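Local coordinates for protein alpha-ketoglutarate-dependent non-heme iron oxygenase EasH (Aspergillus japonicus, PDB 5M0T) that probably catalyses an oxidative, iron(II)- and 2-oxoglutarate-dependent step in the biosynthesis of the ergot alkaloid cycloclavine, at residues 35-40 / 198-203. Sequence-based numbering, arbitrary orientation.
Sequences VIEGFM and PGDAVL. With ZN (zinc ion), chain G.
Ala201 and Ile36 face each other as an antiparallel hydrogen-bonded pair. Ile36 N donates to Ala201 O at 2.8 Å, and Ala201 N returns a bond to Ile36 O at 3.0 Å. The methyl of Ala201 sits against Phe39, with Ala201 CB 3.5 Å from Phe39 CB. Phe39 has CG anti to the backbone N (chi1 175°), which takes the ring on past the methyl to Phe155. On the same face, Ile36 CD1 packs against Leu203 CD2 at 4.0 Å. Strands 33-37 and 201-205 are neighbours in the main sheet of this PhyH-family, cupin-type fold, whose iron is held by His132, Glu134 and His210. Strand 33-37 ends in a type II turn from Ile36 to Phe39. Asp200 OD1 accepts a hydrogen bond from Gly38 N in this turn at 2.7 Å, on the anti side and 22° out of the carboxylate plane. Asp200 OD2 binds a zinc ion separate from the iron site. Glu37 OE1 and a water are also zinc ligands, and the two carboxylate planes stand 78° apart. The zinc probably offsets the repulsion between these acids. Glu37 OE2 has a salt bridge to Arg14. Beyond the turn, Met40 N bonds Gly199 O at 2.9 Å.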
# COMPACT_ATOMS: atom_id res chain seq x y z
N VAL A 35 27.44 6.12 3.80
CA VAL A 35 27.33 6.96 5.00
C VAL A 35 27.24 8.45 4.61
O VAL A 35 28.10 8.97 3.90
CB VAL A 35 28.50 6.72 5.97
CG1 VAL A 35 28.43 7.68 7.16
CG2 VAL A 35 28.54 5.26 6.43
N ILE A 36 26.16 9.10 5.04
CA ILE A 36 25.99 10.54 4.90
C ILE A 36 26.50 11.21 6.17
O ILE A 36 25.86 11.11 7.22
CB ILE A 36 24.52 10.96 4.64
CG1 ILE A 36 23.92 10.18 3.47
CG2 ILE A 36 24.44 12.44 4.32
CD1 ILE A 36 22.46 10.48 3.19
N GLU A 37 27.63 11.91 6.07
CA GLU A 37 28.15 12.69 7.19
C GLU A 37 27.28 13.92 7.39
O GLU A 37 27.03 14.68 6.44
CB GLU A 37 29.61 13.12 6.98
CG GLU A 37 30.63 11.99 7.02
CD GLU A 37 30.71 11.30 8.37
OE1 GLU A 37 30.59 11.98 9.41
OE2 GLU A 37 30.92 10.07 8.40
N GLY A 38 26.79 14.08 8.61
CA GLY A 38 26.01 15.25 8.98
C GLY A 38 24.65 15.30 8.34
O GLY A 38 24.21 16.36 7.92
N PHE A 39 23.98 14.15 8.25
CA PHE A 39 22.61 14.12 7.73
C PHE A 39 21.72 15.01 8.59
O PHE A 39 20.97 15.83 8.07
CB PHE A 39 22.09 12.67 7.67
CG PHE A 39 20.65 12.57 7.25
CD1 PHE A 39 20.26 12.92 5.96
CD2 PHE A 39 19.67 12.14 8.16
CE1 PHE A 39 18.93 12.86 5.58
CE2 PHE A 39 18.34 12.07 7.78
CZ PHE A 39 17.97 12.43 6.50
N MET A 40 21.82 14.84 9.91
CA MET A 40 21.25 15.75 10.88
C MET A 40 22.39 16.44 11.59
O MET A 40 23.46 15.85 11.79
CB MET A 40 20.40 14.97 11.89
CG MET A 40 19.11 14.42 11.31
SD MET A 40 18.18 13.40 12.47
CE MET A 40 17.81 14.54 13.81
N PRO A 198 27.10 11.20 16.14
CA PRO A 198 25.68 11.56 16.15
C PRO A 198 25.32 12.51 15.02
O PRO A 198 26.06 13.47 14.78
CB PRO A 198 25.51 12.26 17.50
CG PRO A 198 26.55 11.64 18.37
CD PRO A 198 27.71 11.39 17.47
N GLY A 199 24.23 12.23 14.33
CA GLY A 199 23.80 13.03 13.19
C GLY A 199 24.20 12.47 11.84
O GLY A 199 23.53 12.73 10.83
N ASP A 200 25.31 11.71 11.79
CA ASP A 200 25.67 10.92 10.61
C ASP A 200 24.59 9.87 10.42
O ASP A 200 23.97 9.44 11.40
CB ASP A 200 27.06 10.26 10.75
CG ASP A 200 28.22 11.29 10.81
OD1 ASP A 200 27.99 12.47 10.46
OD2 ASP A 200 29.35 10.95 11.22
N ALA A 201 24.34 9.49 9.17
CA ALA A 201 23.31 8.51 8.85
C ALA A 201 23.87 7.51 7.88
O ALA A 201 24.63 7.88 7.00
CB ALA A 201 22.10 9.18 8.25
N VAL A 202 23.53 6.23 8.07
CA VAL A 202 23.87 5.23 7.07
C VAL A 202 22.62 5.07 6.19
O VAL A 202 21.51 4.86 6.69
CB VAL A 202 24.44 3.92 7.66
CG1 VAL A 202 23.43 3.13 8.49
CG2 VAL A 202 24.99 3.03 6.55
N LEU A 203 22.81 5.22 4.87
CA LEU A 203 21.72 5.20 3.89
C LEU A 203 21.82 3.91 3.06
O LEU A 203 22.85 3.67 2.45
CB LEU A 203 21.85 6.40 2.94
CG LEU A 203 20.71 6.56 1.95
CD1 LEU A 203 19.45 7.01 2.66
CD2 LEU A 203 21.08 7.51 0.82
ZN ZN G . 31.30 11.04 11.02
O HOH W 1 30.99 12.65 12.14